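Local atomic coordinates of ABC transporter substrate-binding protein (Pseudomonas aeruginosa, PDB entry 6R6K), a protein that probably binds ferrous iron in the periplasm as the substrate-binding component of an ABC transporter for iron uptake. Residues G177-Y182 and F224-F229; E190-V195 and L218-I223; K5-G10 and T55-V60; P32-G37 and A47-R52. All blocks are in the same frame, centred on the assembly; numbering follows the deposited sequence.

Contact 1 of 4, residues G177-Y182 and F224-F229; sequences GGAYDY and FSEIDF. Unlike the reference sequence in segment 177-182: Gly177 (reference His). With EDO (1,2-ethanediol), chain B; EDO (1,2-ethanediol), chain Y; EDO (1,2-ethanediol), chain S.
The Tyr180 hydroxyl donates a hydrogen bond to the carbonyl of Ser225, with OH and O 2.7 Å apart. The oxygen lies in the plane of the ring at its edge, while the hydroxyl is tilted 30° from the carbonyl plane. Farther back along the same edge, Tyr180 CD2 packs on Phe224 CB at 4.1 Å. Glu226 supplies the second point of contact. With CG anti to the backbone N (chi1 178°) and the chain extended, its carboxylate reaches the turn, where OE2 lies 3.0 Å from Gly178 N and 3.5 Å from Ala179 CB. An ethanediol, probably from the crystallisation liquor, bridges the two segments: its O2 accepts from Gly178 N at 3.2 Å and donates to Glu226 OE2 at 2.9 Å. A sodium ion lies about 3 Å from the Glu226 side chain (nearest atoms), which need not mark the iron site. Gly177 CA, where the reference sequence has histidine, lies 3.4 Å from Glu226 OE2, consistent with the mutant form that was crystallised. One shell out, the type I turn from Gly178 to Asp181 puts Tyr180 at the N-cap of helix 181-186, and Ser247 OG is a second partner of Ser225 O. The contact sits where strands 172-176 and 222-225, neighbours in a parallel sheet, run out into loops, with strand 244-247 beside Tyr180 and Phe224 and helix 260-278 on the Phe224 ring.

Contact 2 of 4, residues E190-V195 and L218-I223; sequences EVTAVV and LDVKVI
Leu218 divides its two methyl groups between Ala193 and Val195, and this is the apolar half of the contact. CD2 presses on Ala193 CB at 3.6 Å, whereas CD1 approaches Val195 CG2 more loosely, at 4.2 Å. With CG turned anti to the carbonyl carbon (chi1 -60°) and the outer bond extended, the branch brings CD2 to Ala193 and CD1 to Val195 at once. Val195 is also covered by Gln214 and Leu215 of helix 205-216.

The meeting of the two segments belongs to a beta-alpha-beta crossover: strand 190-195 leads through helix 205-216 to residues 218-223 and strand 222-225. The strands are not sheet neighbours, because strand 172-176 runs between them and takes the backbone hydrogen bonds of Thr192, Ala193 and Val195. Across the segments the approach is therefore made by side chains, with Thr192 CA and Val220 CA 7.6 Å apart.

Contacts between polar and carbon atoms make up the other half. Thr192 and Val220 run alongside one another head to tail, and Thr192 OG1 comes within 3.3 Å of Val220 CG1; this hydroxyl also has a weak hydrogen bond to Val173 O. The methyl CG2 of Thr192, anti to the backbone N, instead faces the carboxylate, 3.5 Å from Asp219 OD1. That oxygen has its charged partner in Arg172, whose NH2 forms a salt bridge with it, and Thr192 packs against Arg172 as well.

Contact 3 of 4, residues K5-G10 and T55-V60; sequences KRLRIG and TLDVVV
Arg8 runs out over Thr55, meeting one residue with most of its length. Its CB lies 3.7 Å from Thr55 O and also borders Leu56 CD2. CG is 4.1 Å from that oxygen of Thr55, and CD comes closer to it, at 3.3 Å. The chain then bends (chi3 50°), and this turns the guanidinium side-on to Thr55: NE donates to Thr55 O at 2.9 Å and NH1 to Thr55 OG1 at 2.9 Å. Both acceptors lie near the guanidinium plane, although NE stands 52° out of the carbonyl plane of Thr55, away from its lone pairs. Thr55 OG1 is also hydrogen-bonded to Arg52 O, and Arg8 NH2 forms a salt bridge with Glu29. Below CB the backbone of Arg8 is gripped by Asp57 at both ends: Arg8 N donates to Asp57 OD2, and Asp57 N to Arg8 O. Regular parallel pairing follows, with Gly10 N on Val58 O and Val60 N on Gly10 O, each 2.8 Å long. Ile9 shares a face of the sheet with Val58 and Val60; CG1 to Val58 CG1 and CG2 to Val60 CG2 are both 3.8 Å. Strand 7-11 here lies between strands 28-32 and 58-61 of a four-stranded parallel sheet; helices 14-24 and 116-133 cover the Ile9 face, and Leu56 packs toward Val31, Leu33 and Ile82.

Contact 4 of 4, residues P32-G37 and A47-R52; sequences PLIPAG and AEDIKR
Asp49 meets Leu33 and Pro35 where the loop leaving sheet strand 28-32 passes the short helix 47-52, which carries a Glu48-Asp49-Arg52 salt-bridge network; a water links loop and helix. The helix begins with Ala47, whose O accepts Lys51 N. Glu48 turns its carboxylate along the helix, where OE2 forms a salt bridge with Arg52 NH1, 3.3 Å apart, its hydrogen bond weak; Arg46 is a second cationic partner of this side chain. Asp49 points at the loop: CB lies 3.7 Å from Leu33 O, and OD1 lies 3.7 Å from Pro35 CD. Its OD2 accepts from Arg46 N and Tyr43 OH, which hold this oxygen as well, while OD1 meets Arg52 NH2 at 2.7 Å in a salt bridge whose hydrogen bond is bent and weak. Arg52 folds back by a bend at chi3 (-38°), laying one guanidinium face over Glu48 O and bringing Asp49 OD1 to its edge. The water also lies at the guanidinium edge, in its plane: it accepts from Arg52 NE at 2.8 Å and donates to both Asp49 O and Leu33 O, each 2.7 Å away.

How the contacts relate
Contacts 3 and 4 belong to one lobe and contacts 1 and 2 to the other, each pair gathered round its own four-stranded parallel sheet of strand order 2-1-3-4, contact 4 at the end of strand 28-32. Contacts 3 and 4 close before contacts 1 and 2 open; contact 4 is nested within contact 3, and contact 2 within contact 1. Centres are 14 Å apart in the first pair, which meets through Leu33 on Gly10 and Leu56, and 12 Å in the second, where Gly177 N meets Val195 O in a probable hydrogen bond. Contacts 2 and 3 are about 44 Å apart, centre to centre. Contact 1 lies nearest the chain's centre, consistent with a metal-binding cleft between two lobes.

Contact 1 of 4, residues G177-Y182 and F224-F229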
loop_
_atom_site.group_PDB
_atom_site.type_symbol
_atom_site.label_atom_id
_atom_site.label_comp_id
_atom_site.label_asym_id
_atom_site.label_seq_id
_atom_site.Cartn_x
_atom_site.Cartn_y
_atom_site.Cartn_z
ATOM N N GLY A 177 0.609 -12.646 -7.597
ATOM C CA GLY A 177 0.246 -11.258 -7.825
ATOM C C GLY A 177 1.385 -10.272 -7.580
ATOM O O GLY A 177 2.437 -10.635 -7.057
ATOM N N GLY A 178 1.139 -9.012 -7.861
ATOM C CA GLY A 178 2.161 -7.987 -7.674
ATOM C C GLY A 178 1.840 -6.909 -6.667
ATOM O O GLY A 178 2.330 -5.800 -6.801
ATOM N N ALA A 179 1.049 -7.208 -5.637
ATOM C CA ALA A 179 0.617 -6.209 -4.644
ATOM C C ALA A 179 1.728 -5.580 -3.823
ATOM O O ALA A 179 1.623 -4.416 -3.441
ATOM C CB ALA A 179 -0.425 -6.809 -3.726
ATOM N N TYR A 180 2.769 -6.370 -3.540
ATOM C CA TYR A 180 3.902 -6.018 -2.690
ATOM C C TYR A 180 5.183 -5.718 -3.461
ATOM O O TYR A 180 6.255 -5.696 -2.859
ATOM C CB TYR A 180 4.151 -7.140 -1.637
ATOM C CG TYR A 180 2.922 -7.846 -1.090
ATOM C CD1 TYR A 180 1.875 -7.128 -0.502
ATOM C CD2 TYR A 180 2.847 -9.237 -1.072
ATOM C CE1 TYR A 180 0.743 -7.776 -0.012
ATOM C CE2 TYR A 180 1.761 -9.895 -0.505
ATOM C CZ TYR A 180 0.698 -9.161 -0.001
ATOM O OH TYR A 180 -0.381 -9.833 0.525
ATOM N N ASP A 181 5.068 -5.483 -4.785
ATOM C CA ASP A 181 6.159 -5.217 -5.738
ATOM C C ASP A 181 7.113 -4.096 -5.348
ATOM O O ASP A 181 8.331 -4.283 -5.475
ATOM C CB ASP A 181 5.615 -4.997 -7.147
ATOM C CG ASP A 181 5.340 -6.327 -7.843
ATOM O OD1 ASP A 181 5.427 -7.388 -7.168
ATOM O OD2 ASP A 181 5.021 -6.312 -9.054
ATOM N N TYR A 182 6.585 -2.989 -4.798
ATOM C CA TYR A 182 7.382 -1.839 -4.310
ATOM C C TYR A 182 8.160 -2.213 -3.037
ATOM O O TYR A 182 9.306 -1.803 -2.908
ATOM C CB TYR A 182 6.461 -0.629 -4.034
ATOM C CG TYR A 182 5.893 0.015 -5.278
ATOM C CD1 TYR A 182 6.587 1.022 -5.943
ATOM C CD2 TYR A 182 4.649 -0.352 -5.768
ATOM C CE1 TYR A 182 6.073 1.615 -7.095
ATOM C CE2 TYR A 182 4.128 0.231 -6.922
ATOM C CZ TYR A 182 4.832 1.232 -7.566
ATOM O OH TYR A 182 4.281 1.830 -8.670
ATOM N N PHE A 224 5.483 -14.847 -1.631
ATOM C CA PHE A 224 4.668 -13.785 -1.055
ATOM C C PHE A 224 3.381 -13.743 -1.840
ATOM O O PHE A 224 3.394 -13.559 -3.061
ATOM C CB PHE A 224 5.391 -12.423 -1.009
ATOM C CG PHE A 224 6.600 -12.453 -0.103
ATOM C CD1 PHE A 224 6.460 -12.327 1.280
ATOM C CD2 PHE A 224 7.875 -12.646 -0.632
ATOM C CE1 PHE A 224 7.573 -12.389 2.113
ATOM C CE2 PHE A 224 8.986 -12.711 0.198
ATOM C CZ PHE A 224 8.831 -12.597 1.565
ATOM N N SER A 225 2.270 -13.954 -1.145
ATOM C CA SER A 225 0.964 -14.010 -1.769
ATOM C C SER A 225 0.066 -12.807 -1.479
ATOM O O SER A 225 -0.173 -12.414 -0.331
ATOM C CB SER A 225 0.263 -15.325 -1.407
ATOM O OG SER A 225 -0.998 -15.458 -2.039
ATOM N N GLU A 226 -0.479 -12.272 -2.566
ATOM C CA GLU A 226 -1.446 -11.163 -2.613
ATOM C C GLU A 226 -2.775 -11.727 -2.027
ATOM O O GLU A 226 -3.535 -11.028 -1.362
ATOM C CB GLU A 226 -1.607 -10.788 -4.100
ATOM C CG GLU A 226 -2.575 -9.697 -4.475
ATOM C CD GLU A 226 -2.489 -9.408 -5.955
ATOM O OE1 GLU A 226 -3.392 -9.848 -6.693
ATOM O OE2 GLU A 226 -1.505 -8.765 -6.383
ATOM N N ILE A 227 -3.021 -13.003 -2.270
ATOM C CA ILE A 227 -4.200 -13.690 -1.798
ATOM C C ILE A 227 -3.911 -14.288 -0.438
ATOM O O ILE A 227 -3.043 -15.150 -0.286
ATOM C CB ILE A 227 -4.654 -14.744 -2.833
ATOM C CG1 ILE A 227 -5.007 -14.068 -4.194
ATOM C CG2 ILE A 227 -5.789 -15.621 -2.244
ATOM C CD1 ILE A 227 -5.483 -15.090 -5.282
ATOM N N ASP A 228 -4.669 -13.847 0.545
ATOM C CA ASP A 228 -4.505 -14.309 1.904
ATOM C C ASP A 228 -5.382 -15.543 2.173
ATOM O O ASP A 228 -6.496 -15.436 2.669
ATOM C CB ASP A 228 -4.783 -13.124 2.834
ATOM C CG ASP A 228 -4.387 -13.358 4.251
ATOM O OD1 ASP A 228 -3.513 -14.238 4.493
ATOM O OD2 ASP A 228 -4.950 -12.695 5.121
ATOM N N PHE A 229 -4.882 -16.712 1.798
ATOM C CA PHE A 229 -5.622 -17.945 1.926
ATOM C C PHE A 229 -5.835 -18.372 3.358
ATOM O O PHE A 229 -4.920 -18.253 4.166
ATOM C CB PHE A 229 -4.891 -19.107 1.213
ATOM C CG PHE A 229 -4.668 -18.977 -0.264
ATOM C CD1 PHE A 229 -5.702 -19.205 -1.157
ATOM C CD2 PHE A 229 -3.406 -18.704 -0.764
ATOM C CE1 PHE A 229 -5.482 -19.137 -2.532
ATOM C CE2 PHE A 229 -3.185 -18.634 -2.138
ATOM C CZ PHE A 229 -4.221 -18.871 -3.014
HETATM C C1 EDO B . -0.604 -17.489 4.760
HETATM O O1 EDO B . 0.746 -17.498 5.175
HETATM C C2 EDO B . -0.807 -16.702 3.444
HETATM O O2 EDO B . -2.007 -17.087 2.783
HETATM C C1 EDO Y . -3.089 -7.177 -10.757
HETATM O O1 EDO Y . -3.938 -7.322 -11.903
HETATM C C2 EDO Y . -2.894 -8.540 -10.013
HETATM O O2 EDO Y . -1.681 -8.507 -9.271
HETATM C C1 EDO S . -2.795 -1.396 -4.015
HETATM O O1 EDO S . -3.361 -1.996 -5.179
HETATM C C2 EDO S . -1.742 -2.356 -3.382
HETATM O O2 EDO S . -0.738 -2.668 -4.343
#

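Contact 2 of 4, residues E190-V195 and L218-I223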
loop_
_atom_site.group_PDB
_atom_site.type_symbol
_atom_site.label_atom_id
_atom_site.label_comp_id
_atom_site.label_asym_id
_atom_site.label_seq_id
_atom_site.Cartn_x
_atom_site.Cartn_y
_atom_site.Cartn_z
ATOM N N GLU A 190 14.611 -10.649 -5.143
ATOM C CA GLU A 190 14.604 -11.027 -6.559
ATOM C C GLU A 190 13.411 -11.922 -6.848
ATOM O O GLU A 190 13.390 -13.071 -6.417
ATOM C CB GLU A 190 15.921 -11.741 -6.975
ATOM C CG GLU A 190 17.221 -11.039 -6.576
ATOM C CD GLU A 190 17.578 -9.692 -7.196
ATOM O OE1 GLU A 190 16.980 -9.320 -8.234
ATOM O OE2 GLU A 190 18.472 -9.010 -6.641
ATOM N N VAL A 191 12.430 -11.394 -7.585
ATOM C CA VAL A 191 11.213 -12.116 -7.944
ATOM C C VAL A 191 11.463 -12.971 -9.219
ATOM O O VAL A 191 11.540 -12.444 -10.338
ATOM C CB VAL A 191 9.950 -11.199 -8.021
ATOM C CG1 VAL A 191 8.690 -12.025 -8.192
ATOM C CG2 VAL A 191 9.807 -10.315 -6.777
ATOM N N THR A 192 11.630 -14.293 -8.999
ATOM C CA THR A 192 11.878 -15.384 -9.957
ATOM C C THR A 192 10.757 -15.512 -10.995
ATOM O O THR A 192 11.033 -15.656 -12.189
ATOM C CB THR A 192 12.093 -16.683 -9.142
ATOM O OG1 THR A 192 13.327 -16.563 -8.447
ATOM C CG2 THR A 192 12.093 -17.958 -9.980
ATOM N N ALA A 193 9.497 -15.495 -10.524
ATOM C CA ALA A 193 8.267 -15.611 -11.318
ATOM C C ALA A 193 7.097 -15.031 -10.566
ATOM O O ALA A 193 7.127 -14.944 -9.335
ATOM C CB ALA A 193 7.980 -17.069 -11.628
ATOM N N VAL A 194 6.078 -14.601 -11.312
ATOM C CA VAL A 194 4.824 -14.084 -10.762
ATOM C C VAL A 194 3.684 -14.997 -11.233
ATOM O O VAL A 194 3.386 -15.093 -12.433
ATOM C CB VAL A 194 4.528 -12.561 -10.923
ATOM C CG1 VAL A 194 5.006 -11.994 -12.256
ATOM C CG2 VAL A 194 3.053 -12.238 -10.673
ATOM N N VAL A 195 3.094 -15.701 -10.267
ATOM C CA VAL A 195 1.959 -16.582 -10.467
ATOM C C VAL A 195 0.700 -15.702 -10.427
ATOM O O VAL A 195 0.510 -14.915 -9.497
ATOM C CB VAL A 195 1.942 -17.748 -9.448
ATOM C CG1 VAL A 195 0.808 -18.714 -9.742
ATOM C CG2 VAL A 195 3.276 -18.485 -9.437
ATOM N N LEU A 218 8.548 -24.201 -9.690
ATOM C CA LEU A 218 9.490 -23.141 -9.292
ATOM C C LEU A 218 10.679 -23.682 -8.480
ATOM O O LEU A 218 10.559 -24.742 -7.854
ATOM C CB LEU A 218 8.763 -21.988 -8.541
ATOM C CG LEU A 218 7.653 -21.262 -9.312
ATOM C CD1 LEU A 218 6.915 -20.302 -8.436
ATOM C CD2 LEU A 218 8.189 -20.521 -10.506
ATOM N N ASP A 219 11.820 -22.946 -8.495
ATOM C CA ASP A 219 13.050 -23.334 -7.793
ATOM C C ASP A 219 13.270 -22.592 -6.453
ATOM O O ASP A 219 14.302 -22.773 -5.800
ATOM C CB ASP A 219 14.284 -23.200 -8.721
ATOM C CG ASP A 219 14.440 -21.878 -9.471
ATOM O OD1 ASP A 219 13.878 -20.847 -9.005
ATOM O OD2 ASP A 219 15.134 -21.869 -10.515
ATOM N N VAL A 220 12.293 -21.788 -6.047
ATOM C CA VAL A 220 12.296 -20.993 -4.809
ATOM C C VAL A 220 11.463 -21.672 -3.707
ATOM O O VAL A 220 10.603 -22.501 -4.022
ATOM C CB VAL A 220 11.837 -19.538 -5.086
ATOM C CG1 VAL A 220 12.734 -18.889 -6.127
ATOM C CG2 VAL A 220 10.380 -19.498 -5.538
ATOM N N LYS A 221 11.731 -21.346 -2.428
ATOM C CA LYS A 221 10.996 -21.953 -1.308
ATOM C C LYS A 221 10.050 -20.959 -0.641
ATOM O O LYS A 221 9.130 -21.377 0.054
ATOM C CB LYS A 221 11.945 -22.585 -0.264
ATOM C CG LYS A 221 12.825 -23.732 -0.774
ATOM C CD LYS A 221 12.113 -25.087 -0.871
ATOM C CE LYS A 221 13.050 -26.151 -1.396
ATOM N NZ LYS A 221 12.469 -27.513 -1.276
ATOM N N VAL A 222 10.276 -19.649 -0.840
ATOM C CA VAL A 222 9.451 -18.583 -0.251
ATOM C C VAL A 222 8.581 -17.920 -1.310
ATOM O O VAL A 222 9.072 -17.567 -2.382
ATOM C CB VAL A 222 10.307 -17.566 0.567
ATOM C CG1 VAL A 222 9.527 -16.299 0.925
ATOM C CG2 VAL A 222 10.862 -18.228 1.824
ATOM N N ILE A 223 7.286 -17.762 -1.007
ATOM C CA ILE A 223 6.307 -17.119 -1.881
ATOM C C ILE A 223 5.519 -16.085 -1.110
ATOM O O ILE A 223 4.982 -16.388 -0.048
ATOM C CB ILE A 223 5.418 -18.169 -2.646
ATOM C CG1 ILE A 223 6.107 -18.653 -3.926
ATOM C CG2 ILE A 223 4.031 -17.656 -3.008
ATOM C CD1 ILE A 223 6.825 -19.804 -3.765
#

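Contact 3 of 4, residues K5-G10 and T55-V60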
loop_
_atom_site.group_PDB
_atom_site.type_symbol
_atom_site.label_atom_id
_atom_site.label_comp_id
_atom_site.label_asym_id
_atom_site.label_seq_id
_atom_site.Cartn_x
_atom_site.Cartn_y
_atom_site.Cartn_z
ATOM N N LYS A 5 -11.839 27.322 10.327
ATOM C CA LYS A 5 -10.590 27.948 10.764
ATOM C C LYS A 5 -9.376 27.064 10.400
ATOM O O LYS A 5 -8.478 27.517 9.666
ATOM C CB LYS A 5 -10.653 28.273 12.273
ATOM C CG LYS A 5 -9.443 29.023 12.832
ATOM C CD LYS A 5 -9.125 28.568 14.261
ATOM C CE LYS A 5 -8.234 27.345 14.306
ATOM N NZ LYS A 5 -8.511 26.499 15.497
ATOM N N ARG A 6 -9.362 25.800 10.899
ATOM C CA ARG A 6 -8.293 24.845 10.576
ATOM C C ARG A 6 -8.547 24.274 9.194
ATOM O O ARG A 6 -9.703 24.100 8.802
ATOM C CB ARG A 6 -8.249 23.694 11.580
ATOM C CG ARG A 6 -7.534 24.001 12.877
ATOM C CD ARG A 6 -8.171 23.200 13.987
ATOM N NE ARG A 6 -7.550 21.889 14.161
ATOM C CZ ARG A 6 -8.199 20.796 14.547
ATOM N NH1 ARG A 6 -7.548 19.654 14.708
ATOM N NH2 ARG A 6 -9.512 20.830 14.755
ATOM N N LEU A 7 -7.476 23.993 8.450
ATOM C CA LEU A 7 -7.553 23.383 7.111
ATOM C C LEU A 7 -8.160 21.973 7.233
ATOM O O LEU A 7 -7.807 21.235 8.149
ATOM C CB LEU A 7 -6.142 23.325 6.464
ATOM C CG LEU A 7 -6.023 23.034 4.960
ATOM C CD1 LEU A 7 -6.307 24.254 4.139
ATOM C CD2 LEU A 7 -4.616 22.597 4.622
ATOM N N ARG A 8 -9.118 21.646 6.353
ATOM C CA ARG A 8 -9.806 20.355 6.316
ATOM C C ARG A 8 -9.315 19.569 5.091
ATOM O O ARG A 8 -9.582 19.960 3.952
ATOM C CB ARG A 8 -11.328 20.552 6.336
ATOM C CG ARG A 8 -11.840 21.056 7.680
ATOM C CD ARG A 8 -13.343 21.292 7.732
ATOM N NE ARG A 8 -14.146 20.159 7.249
ATOM C CZ ARG A 8 -14.438 19.069 7.955
ATOM N NH1 ARG A 8 -15.168 18.100 7.418
ATOM N NH2 ARG A 8 -13.974 18.922 9.190
ATOM N N ILE A 9 -8.513 18.509 5.350
ATOM C CA ILE A 9 -7.822 17.693 4.355
ATOM C C ILE A 9 -8.457 16.326 4.153
ATOM O O ILE A 9 -8.411 15.483 5.048
ATOM C CB ILE A 9 -6.312 17.543 4.732
ATOM C CG1 ILE A 9 -5.663 18.905 5.033
ATOM C CG2 ILE A 9 -5.521 16.726 3.665
ATOM C CD1 ILE A 9 -4.597 18.815 5.960
ATOM N N GLY A 10 -8.938 16.096 2.942
ATOM C CA GLY A 10 -9.505 14.829 2.539
ATOM C C GLY A 10 -8.441 13.791 2.251
ATOM O O GLY A 10 -7.371 14.107 1.699
ATOM N N THR A 55 -17.185 20.383 2.407
ATOM C CA THR A 55 -16.646 20.901 3.676
ATOM C C THR A 55 -15.108 20.890 3.693
ATOM O O THR A 55 -14.509 21.385 4.645
ATOM C CB THR A 55 -17.201 20.114 4.881
ATOM O OG1 THR A 55 -16.558 18.838 4.961
ATOM C CG2 THR A 55 -18.703 19.961 4.849
ATOM N N LEU A 56 -14.473 20.330 2.647
ATOM C CA LEU A 56 -13.008 20.207 2.572
ATOM C C LEU A 56 -12.312 21.348 1.846
ATOM O O LEU A 56 -12.934 22.031 1.038
ATOM C CB LEU A 56 -12.599 18.842 1.952
ATOM C CG LEU A 56 -13.217 17.603 2.582
ATOM C CD1 LEU A 56 -12.830 16.377 1.822
ATOM C CD2 LEU A 56 -12.858 17.488 4.054
ATOM N N ASP A 57 -11.006 21.540 2.117
ATOM C CA ASP A 57 -10.176 22.584 1.488
ATOM C C ASP A 57 -9.187 22.012 0.459
ATOM O O ASP A 57 -8.760 22.727 -0.441
ATOM C CB ASP A 57 -9.435 23.431 2.555
ATOM C CG ASP A 57 -10.351 24.078 3.583
ATOM O OD1 ASP A 57 -11.308 24.787 3.172
ATOM O OD2 ASP A 57 -10.116 23.879 4.797
ATOM N N VAL A 58 -8.843 20.727 0.602
ATOM C CA VAL A 58 -7.941 19.961 -0.254
ATOM C C VAL A 58 -8.221 18.455 -0.090
ATOM O O VAL A 58 -8.709 18.027 0.961
ATOM C CB VAL A 58 -6.437 20.326 0.026
ATOM C CG1 VAL A 58 -6.027 20.045 1.468
ATOM C CG2 VAL A 58 -5.484 19.634 -0.953
ATOM N N VAL A 59 -7.881 17.657 -1.115
ATOM C CA VAL A 59 -7.978 16.199 -1.083
ATOM C C VAL A 59 -6.603 15.645 -1.472
ATOM O O VAL A 59 -6.104 15.993 -2.531
ATOM C CB VAL A 59 -9.124 15.627 -1.976
ATOM C CG1 VAL A 59 -9.119 14.090 -2.006
ATOM C CG2 VAL A 59 -10.499 16.142 -1.528
ATOM N N VAL A 60 -5.988 14.794 -0.608
ATOM C CA VAL A 60 -4.725 14.119 -0.937
ATOM C C VAL A 60 -5.070 12.838 -1.739
ATOM O O VAL A 60 -5.924 12.050 -1.336
ATOM C CB VAL A 60 -3.840 13.821 0.293
ATOM C CG1 VAL A 60 -2.647 12.971 -0.087
ATOM C CG2 VAL A 60 -3.408 15.108 0.983
#

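Contact 4 of 4, residues P32-G37 and A47-R52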
loop_
_atom_site.group_PDB
_atom_site.type_symbol
_atom_site.label_atom_id
_atom_site.label_comp_id
_atom_site.label_asym_id
_atom_site.label_seq_id
_atom_site.Cartn_x
_atom_site.Cartn_y
_atom_site.Cartn_z
ATOM N N PRO A 32 -11.345 11.355 6.353
ATOM C CA PRO A 32 -11.522 10.240 5.409
ATOM C C PRO A 32 -12.721 10.469 4.480
ATOM O O PRO A 32 -13.782 10.899 4.943
ATOM C CB PRO A 32 -11.767 9.042 6.330
ATOM C CG PRO A 32 -11.259 9.453 7.655
ATOM C CD PRO A 32 -11.545 10.914 7.746
ATOM N N LEU A 33 -12.542 10.232 3.172
ATOM C CA LEU A 33 -13.609 10.401 2.169
ATOM C C LEU A 33 -14.662 9.313 2.283
ATOM O O LEU A 33 -15.857 9.565 2.137
ATOM C CB LEU A 33 -13.016 10.423 0.739
ATOM C CG LEU A 33 -12.899 11.788 0.071
ATOM C CD1 LEU A 33 -11.993 12.770 0.867
ATOM C CD2 LEU A 33 -12.408 11.641 -1.354
ATOM N N ILE A 34 -14.224 8.096 2.563
ATOM C CA ILE A 34 -15.146 6.977 2.691
ATOM C C ILE A 34 -15.059 6.407 4.125
ATOM O O ILE A 34 -13.987 6.427 4.730
ATOM C CB ILE A 34 -15.012 5.934 1.538
ATOM C CG1 ILE A 34 -13.598 5.383 1.392
ATOM C CG2 ILE A 34 -15.516 6.529 0.195
ATOM C CD1 ILE A 34 -13.589 4.012 0.824
ATOM N N PRO A 35 -16.194 6.008 4.733
ATOM C CA PRO A 35 -16.151 5.528 6.133
ATOM C C PRO A 35 -15.215 4.356 6.435
ATOM O O PRO A 35 -14.804 3.622 5.527
ATOM C CB PRO A 35 -17.610 5.146 6.420
ATOM C CG PRO A 35 -18.407 5.889 5.425
ATOM C CD PRO A 35 -17.572 5.967 4.198
ATOM N N ALA A 36 -14.857 4.206 7.730
ATOM C CA ALA A 36 -14.033 3.081 8.198
ATOM C C ALA A 36 -14.978 1.843 8.330
ATOM O O ALA A 36 -16.086 1.935 8.899
ATOM C CB ALA A 36 -13.371 3.412 9.535
ATOM N N GLY A 37 -14.533 0.740 7.734
ATOM C CA GLY A 37 -15.237 -0.533 7.647
ATOM C C GLY A 37 -15.512 -0.920 6.206
ATOM O O GLY A 37 -15.789 -2.088 5.918
ATOM N N ALA A 47 -24.497 9.789 -0.864
ATOM C CA ALA A 47 -24.690 11.217 -1.053
ATOM C C ALA A 47 -24.011 11.973 0.113
ATOM O O ALA A 47 -23.451 13.054 -0.085
ATOM C CB ALA A 47 -26.171 11.522 -1.095
ATOM N N GLU A 48 -24.015 11.343 1.313
ATOM C CA GLU A 48 -23.417 11.825 2.556
ATOM C C GLU A 48 -21.900 12.023 2.385
ATOM O O GLU A 48 -21.347 13.006 2.898
ATOM C CB GLU A 48 -23.714 10.813 3.685
ATOM C CG GLU A 48 -23.441 11.320 5.093
ATOM C CD GLU A 48 -23.037 10.250 6.094
ATOM O OE1 GLU A 48 -23.837 9.315 6.330
ATOM O OE2 GLU A 48 -21.921 10.358 6.654
ATOM N N ASP A 49 -21.236 11.074 1.674
ATOM C CA ASP A 49 -19.795 11.071 1.414
ATOM C C ASP A 49 -19.463 12.168 0.412
ATOM O O ASP A 49 -18.473 12.895 0.576
ATOM C CB ASP A 49 -19.313 9.685 0.910
ATOM C CG ASP A 49 -19.592 8.483 1.832
ATOM O OD1 ASP A 49 -19.760 8.689 3.058
ATOM O OD2 ASP A 49 -19.644 7.337 1.321
ATOM N N ILE A 50 -20.306 12.296 -0.625
ATOM C CA ILE A 50 -20.127 13.311 -1.667
ATOM C C ILE A 50 -20.346 14.720 -1.089
ATOM O O ILE A 50 -19.570 15.615 -1.404
ATOM C CB ILE A 50 -20.989 12.985 -2.915
ATOM C CG1 ILE A 50 -20.546 11.617 -3.551
ATOM C CG2 ILE A 50 -20.959 14.137 -3.934
ATOM C CD1 ILE A 50 -21.418 11.086 -4.701
ATOM N N LYS A 51 -21.357 14.898 -0.210
ATOM C CA LYS A 51 -21.685 16.167 0.453
ATOM C C LYS A 51 -20.526 16.676 1.314
ATOM O O LYS A 51 -20.268 17.891 1.367
ATOM C CB LYS A 51 -22.969 16.028 1.304
ATOM C CG LYS A 51 -23.955 17.181 1.145
ATOM C CD LYS A 51 -23.675 18.341 2.105
ATOM C CE LYS A 51 -24.793 19.363 2.137
ATOM N NZ LYS A 51 -24.799 20.243 0.937
ATOM N N ARG A 52 -19.812 15.728 1.960
ATOM C CA ARG A 52 -18.654 15.968 2.820
ATOM C C ARG A 52 -17.494 16.662 2.090
ATOM O O ARG A 52 -16.741 17.406 2.725
ATOM C CB ARG A 52 -18.183 14.657 3.414
ATOM C CG ARG A 52 -17.684 14.770 4.841
ATOM C CD ARG A 52 -16.954 13.524 5.333
ATOM N NE ARG A 52 -17.554 12.275 4.859
ATOM C CZ ARG A 52 -18.557 11.641 5.454
ATOM N NH1 ARG A 52 -19.087 12.120 6.574
ATOM N NH2 ARG A 52 -19.031 10.518 4.941
HETATM O O HOH W 1 -16.503 12.141 2.292
#